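Local coordinates for Phospholipase/Carboxylesterase (PDB 4H0C), which probably hydrolyses carboxylic esters, and perhaps palmitoyl thioesters of proteins, as an alpha/beta-hydrolase of the phospholipase/carboxylesterase family, at residues S168-Q171 against E172-I176; I156-G159 against N160-H164. All blocks are in the same frame, centred on the assembly; numbering follows the deposited sequence.

How the contacts relate
Contact 2 (156-159 with 160-164) lies at the end of strand 153-160 and the loop after it; contact 1 (168-171 with 172-176) lies on helix 167-179, which follows in the chain, and their centres are about 12 Å apart. They meet through apolar packing: V170 CG2 lies 3.6 Å from T158 CG2, and V174 CG2 equally near I156 CG2. Contact 2 is the more buried; contact 1 has one flank on the sheet but also exposed residues such as S168, Q171 and T175. Contact 1 is dense in hydrogen bonds, with a salt bridge and two waters. Contact 2 has no hydrogen bond between its segments; the carboxylate of D162 bonds within the loop and to H194 of the probable triad.

Contact 1: residues S168-Q171 against E172-I176; sequences SRVQ and ESVTI
R169 and E172, three residues apart on helix 167-179, are joined by a salt bridge: NE of R169 gives its proton to OE1 of E172 at 2.8 Å, with an N-H...O angle of 158°. The carboxylate oxygen sits at the edge of the guanidinium, in its plane, although the two flat groups are turned 37° apart. R169 leaves the helix with CG opposite the backbone N, then bends at chi2 and chi3, which folds NE back to the glutamate; E172 comes to it on a chain extended beyond CG. Two waters also bond the carboxylate. One donates to OE1 and also bonds OG of S168, while the other donates to OE2 and accepts from NH2 of R169, a water-mediated link beside the direct one. The far end of the arginine is held by the loop that follows strand 127-131, where NH1 bonds the carbonyls of L135 and G137.

The carbonyl of R169 is gripped twice by S173. The backbone N of S173 donates to R169 O at 2.9 Å and S173 OG at 2.8 Å, the two arriving from opposite faces of the carbonyl plane. With chi1 at -61°, OG is anti to the S173 carbonyl carbon and on the backbone N side, which turns it back to R169 O one turn earlier; this buried hydroxyl also accepts from L135 N. The carbonyls of S168, V170 and Q171 accept in turn from the backbone N of E172, V174 and T175, which with R169 and S173 makes the i to i+4 pattern of an alpha-helix. On the flank facing the sheet, V170 CG1 touches V174 CG2 at 4.3 Å, and both valines pack on I156. This is the crossover helix of the beta-alpha-beta unit joining parallel strands 153-160 and 183-190 in the alpha/beta-hydrolase fold.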
ATOM      1  N   SER A 168     -11.487   4.427 -13.596  1.00 24.45           N
ATOM      2  CA  SER A 168     -10.745   5.577 -14.128  1.00 21.90           C
ATOM      3  C   SER A 168      -9.534   5.962 -13.275  1.00 19.05           C
ATOM      4  O   SER A 168      -8.492   6.282 -13.817  1.00 21.25           O
ATOM      5  CB  SER A 168     -11.656   6.795 -14.322  1.00 27.53           C
ATOM      6  OG  SER A 168     -12.188   7.237 -13.086  1.00 34.73           O
ATOM      7  N   ARG A 169      -9.678   5.942 -11.950  1.00 21.21           N
ATOM      8  CA  ARG A 169      -8.556   6.295 -11.059  1.00 19.40           C
ATOM      9  C   ARG A 169      -7.479   5.209 -11.011  1.00 17.09           C
ATOM     10  O   ARG A 169      -6.295   5.512 -10.938  1.00 16.50           O
ATOM     11  CB  ARG A 169      -9.039   6.678  -9.646  1.00 18.43           C
ATOM     12  CG  ARG A 169      -7.930   7.009  -8.633  1.00 20.14           C
ATOM     13  CD  ARG A 169      -6.908   8.050  -9.113  1.00 17.24           C
ATOM     14  NE  ARG A 169      -7.518   9.366  -9.345  1.00 19.82           N
ATOM     15  CZ  ARG A 169      -7.710  10.309  -8.425  1.00 19.19           C
ATOM     16  NH1 ARG A 169      -7.302  10.133  -7.163  1.00 22.36           N
ATOM     17  NH2 ARG A 169      -8.298  11.463  -8.782  1.00 20.08           N
ATOM     18  N   VAL A 170      -7.872   3.945 -11.092  1.00 17.59           N
ATOM     19  CA  VAL A 170      -6.871   2.878 -11.210  1.00 15.93           C
ATOM     20  C   VAL A 170      -6.056   3.055 -12.512  1.00 15.12           C
ATOM     21  O   VAL A 170      -4.814   2.978 -12.488  1.00 16.38           O
ATOM     22  CB  VAL A 170      -7.520   1.476 -11.114  1.00 17.80           C
ATOM     23  CG1 VAL A 170      -6.533   0.371 -11.495  1.00 17.62           C
ATOM     24  CG2 VAL A 170      -8.036   1.260  -9.702  1.00 20.10           C
ATOM     25  N   GLN A 171      -6.749   3.329 -13.625  1.00 16.55           N
ATOM     26  CA  GLN A 171      -6.081   3.608 -14.932  1.00 16.19           C
ATOM     27  C   GLN A 171      -5.097   4.778 -14.831  1.00 17.13           C
ATOM     28  O   GLN A 171      -3.935   4.669 -15.271  1.00 17.29           O
ATOM     29  CB  GLN A 171      -7.116   3.831 -16.047  1.00 20.44           C
ATOM     30  CG  GLN A 171      -7.916   2.580 -16.353  1.00 24.40           C
ATOM     31  CD  GLN A 171      -9.130   2.790 -17.259  1.00 27.17           C
ATOM     32  OE1 GLN A 171      -9.799   3.841 -17.248  1.00 31.02           O
ATOM     33  NE2 GLN A 171      -9.440   1.764 -18.033  1.00 35.24           N
ATOM     34  N   GLU A 172      -5.540   5.868 -14.211  1.00 17.01           N
ATOM     35  CA  GLU A 172      -4.694   7.053 -14.001  1.00 16.50           C
ATOM     36  C   GLU A 172      -3.472   6.702 -13.189  1.00 16.50           C
ATOM     37  O   GLU A 172      -2.366   7.172 -13.498  1.00 17.16           O
ATOM     38  CB  GLU A 172      -5.449   8.182 -13.289  1.00 18.94           C
ATOM     39  CG  GLU A 172      -6.588   8.757 -14.085  1.00 21.84           C
ATOM     40  CD  GLU A 172      -7.440   9.748 -13.306  1.00 26.79           C
ATOM     41  OE1 GLU A 172      -7.867   9.454 -12.162  1.00 27.82           O
ATOM     42  OE2 GLU A 172      -7.699  10.834 -13.854  1.00 36.36           O
ATOM     43  N   SER A 173      -3.683   5.896 -12.139  1.00 15.25           N
ATOM     44  CA  SER A 173      -2.601   5.453 -11.244  1.00 14.18           C
ATOM     45  C   SER A 173      -1.593   4.617 -12.015  1.00 13.30           C
ATOM     46  O   SER A 173      -0.372   4.809 -11.875  1.00 15.26           O
ATOM     47  CB  SER A 173      -3.158   4.680 -10.023  1.00 12.55           C
ATOM     48  OG  SER A 173      -4.024   5.516  -9.267  1.00 16.62           O
ATOM     49  N   VAL A 174      -2.091   3.697 -12.834  1.00 13.96           N
ATOM     50  CA  VAL A 174      -1.221   2.873 -13.685  1.00 14.66           C
ATOM     51  C   VAL A 174      -0.357   3.754 -14.618  1.00 14.14           C
ATOM     52  O   VAL A 174       0.880   3.560 -14.758  1.00 16.64           O
ATOM     53  CB  VAL A 174      -2.063   1.843 -14.490  1.00 15.76           C
ATOM     54  CG1 VAL A 174      -1.213   1.107 -15.520  1.00 17.45           C
ATOM     55  CG2 VAL A 174      -2.750   0.852 -13.548  1.00 16.76           C
ATOM     56  N   THR A 175      -0.992   4.735 -15.244  1.00 15.24           N
ATOM     57  CA  THR A 175      -0.275   5.628 -16.156  1.00 17.62           C
ATOM     58  C   THR A 175       0.876   6.337 -15.438  1.00 16.60           C
ATOM     59  O   THR A 175       1.999   6.390 -15.950  1.00 18.65           O
ATOM     60  CB  THR A 175      -1.221   6.619 -16.844  1.00 21.06           C
ATOM     61  OG1 THR A 175      -2.175   5.871 -17.606  1.00 25.08           O
ATOM     62  CG2 THR A 175      -0.445   7.528 -17.774  1.00 22.84           C
ATOM     63  N   ILE A 176       0.612   6.821 -14.229  1.00 14.18           N
ATOM     64  CA  ILE A 176       1.643   7.526 -13.455  1.00 13.88           C
ATOM     65  C   ILE A 176       2.744   6.553 -13.031  1.00 13.64           C
ATOM     66  O   ILE A 176       3.949   6.865 -13.151  1.00 17.02           O
ATOM     67  CB  ILE A 176       1.015   8.231 -12.234  1.00 15.74           C
ATOM     68  CG1 ILE A 176       0.225   9.461 -12.703  1.00 16.94           C
ATOM     69  CG2 ILE A 176       2.098   8.663 -11.256  1.00 15.87           C
ATOM     70  CD1 ILE A 176      -0.757  10.023 -11.698  1.00 18.87           C
TER
HETATM   71  O   HOH W   1     -10.602   9.274 -11.924  1.00 32.94           O
HETATM   72  O   HOH W   2      -8.469  12.439 -11.528  1.00 31.12           O

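Contact 2: residues I156-G159 against N160-H164; sequences ISTG and NPDPH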
ATOM      1  N   ILE A 156      -1.715  -3.903  -9.226  1.00 13.99           N
ATOM      2  CA  ILE A 156      -2.822  -3.033  -8.863  1.00 13.28           C
ATOM      3  C   ILE A 156      -4.111  -3.629  -9.413  1.00 15.81           C
ATOM      4  O   ILE A 156      -4.207  -3.978 -10.586  1.00 18.21           O
ATOM      5  CB  ILE A 156      -2.591  -1.556  -9.311  1.00 14.80           C
ATOM      6  CG1 ILE A 156      -3.718  -0.629  -8.830  1.00 14.36           C
ATOM      7  CG2 ILE A 156      -2.387  -1.451 -10.817  1.00 17.99           C
ATOM      8  CD1 ILE A 156      -3.436   0.855  -9.072  1.00 14.98           C
ATOM      9  N   SER A 157      -5.094  -3.776  -8.541  1.00 16.19           N
ATOM     10  CA  SER A 157      -6.376  -4.332  -8.965  1.00 17.87           C
ATOM     11  C   SER A 157      -7.536  -3.502  -8.475  1.00 16.29           C
ATOM     12  O   SER A 157      -7.398  -2.679  -7.580  1.00 17.90           O
ATOM     13  CB  SER A 157      -6.527  -5.737  -8.418  1.00 20.04           C
ATOM     14  OG  SER A 157      -6.500  -5.693  -7.010  1.00 17.87           O
ATOM     15  N   THR A 158      -8.681  -3.721  -9.102  1.00 17.26           N
ATOM     16  CA  THR A 158      -9.960  -3.261  -8.593  1.00 20.29           C
ATOM     17  C   THR A 158     -11.073  -4.093  -9.218  1.00 19.93           C
ATOM     18  O   THR A 158     -10.836  -4.905 -10.135  1.00 20.35           O
ATOM     19  CB  THR A 158     -10.186  -1.738  -8.806  1.00 22.26           C
ATOM     20  OG1 THR A 158     -11.331  -1.310  -8.042  1.00 25.44           O
ATOM     21  CG2 THR A 158     -10.364  -1.385 -10.296  1.00 23.99           C
ATOM     22  N   GLY A 159     -12.283  -3.899  -8.728  1.00 19.79           N
ATOM     23  CA  GLY A 159     -13.430  -4.515  -9.362  1.00 20.38           C
ATOM     24  C   GLY A 159     -14.110  -3.495 -10.266  1.00 23.30           C
ATOM     25  O   GLY A 159     -13.816  -2.286 -10.215  1.00 22.48           O
ATOM     26  N   ASN A 160     -15.007  -3.980 -11.115  1.00 24.04           N
ATOM     27  CA  ASN A 160     -15.737  -3.107 -12.001  1.00 28.98           C
ATOM     28  C   ASN A 160     -17.175  -3.580 -12.110  1.00 29.56           C
ATOM     29  O   ASN A 160     -17.423  -4.736 -12.475  1.00 31.76           O
ATOM     30  CB  ASN A 160     -15.061  -3.041 -13.378  1.00 29.40           C
ATOM     31  CG  ASN A 160     -15.722  -2.043 -14.316  1.00 31.31           C
ATOM     32  OD1 ASN A 160     -16.402  -1.113 -13.889  1.00 34.97           O
ATOM     33  ND2 ASN A 160     -15.518  -2.234 -15.606  1.00 35.99           N
ATOM     34  N   PRO A 161     -18.127  -2.708 -11.756  1.00 32.09           N
ATOM     35  CA  PRO A 161     -17.904  -1.398 -11.136  1.00 29.23           C
ATOM     36  C   PRO A 161     -17.537  -1.526  -9.648  1.00 27.29           C
ATOM     37  O   PRO A 161     -17.672  -2.606  -9.063  1.00 31.38           O
ATOM     38  CB  PRO A 161     -19.265  -0.715 -11.285  1.00 30.55           C
ATOM     39  CG  PRO A 161     -20.232  -1.840 -11.278  1.00 32.44           C
ATOM     40  CD  PRO A 161     -19.555  -2.930 -12.054  1.00 33.94           C
ATOM     41  N   ASP A 162     -17.033  -0.450  -9.061  1.00 25.64           N
ATOM     42  CA  ASP A 162     -16.827  -0.378  -7.614  1.00 22.37           C
ATOM     43  C   ASP A 162     -17.074   1.073  -7.210  1.00 20.70           C
ATOM     44  O   ASP A 162     -16.362   1.965  -7.656  1.00 24.59           O
ATOM     45  CB  ASP A 162     -15.412  -0.829  -7.206  1.00 23.82           C
ATOM     46  CG  ASP A 162     -15.230  -0.920  -5.690  1.00 26.13           C
ATOM     47  OD1 ASP A 162     -15.671  -0.024  -4.950  1.00 27.30           O
ATOM     48  OD2 ASP A 162     -14.614  -1.900  -5.226  1.00 30.01           O
ATOM     49  N   PRO A 163     -18.101   1.312  -6.376  1.00 24.75           N
ATOM     50  CA  PRO A 163     -18.468   2.678  -6.008  1.00 23.82           C
ATOM     51  C   PRO A 163     -17.443   3.399  -5.126  1.00 19.87           C
ATOM     52  O   PRO A 163     -17.556   4.623  -4.926  1.00 24.30           O
ATOM     53  CB  PRO A 163     -19.792   2.491  -5.259  1.00 25.51           C
ATOM     54  CG  PRO A 163     -19.690   1.118  -4.692  1.00 33.13           C
ATOM     55  CD  PRO A 163     -19.002   0.321  -5.762  1.00 28.21           C
ATOM     56  N   HIS A 164     -16.456   2.663  -4.615  1.00 19.33           N
ATOM     57  CA  HIS A 164     -15.375   3.259  -3.810  1.00 20.12           C
ATOM     58  C   HIS A 164     -14.148   3.657  -4.587  1.00 21.32           C
ATOM     59  O   HIS A 164     -13.437   4.582  -4.197  1.00 23.09           O
ATOM     60  CB  HIS A 164     -14.947   2.324  -2.676  1.00 23.10           C
ATOM     61  CG  HIS A 164     -16.060   1.967  -1.730  1.00 28.68           C
ATOM     62  ND1 HIS A 164     -16.659   2.878  -0.933  1.00 32.36           N
ATOM     63  CD2 HIS A 164     -16.685   0.746  -1.471  1.00 36.91           C
ATOM     64  CE1 HIS A 164     -17.619   2.276  -0.208  1.00 40.15           C
ATOM     65  NE2 HIS A 164     -17.633   0.970  -0.536  1.00 41.77           N
TER
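From G159 the chain runs extended into N160, then swings round a cis peptide bond between N160 and P161, which brings D162 back toward the strand end. The closest approach of D162 is by its CB, 3.7 Å from the carbonyl O of G159 and 4.2 Å from OG1 of T158; the T158 and D162 side chains lie at a slant to one another. T158 has its hydroxyl opposite the backbone N (chi1 -168°), turned along the chain toward G159, where OG1 makes a weak hydrogen bond of 3.4 Å to G159 O. Its methyl CG2 packs on V170 of helix 167-179.

The loop after this strand is where alpha/beta-hydrolases commonly carry the acid of their catalytic triad, and D162 fits that part: its OD2 bonds ND1 of H194, and with S108 on the probable nucleophile elbow they form what looks like a Ser-His-Asp triad. A bound citrate, probably from the crystallisation liquor, lies about 5 Å from the D162 side chain, and the ring of H164 meets that of H194 edge-to-face.

The other carboxylate oxygen is used within the loop. D162 OD1 accepts from the backbone N of H164 at 2.8 Å with an N-H...O angle of 156°, closing an Asx turn through the lone pair that points away from OD2. With a bond to the histidine on one oxygen and the turn on the other, rotation of the carboxylate is restrained from both ends.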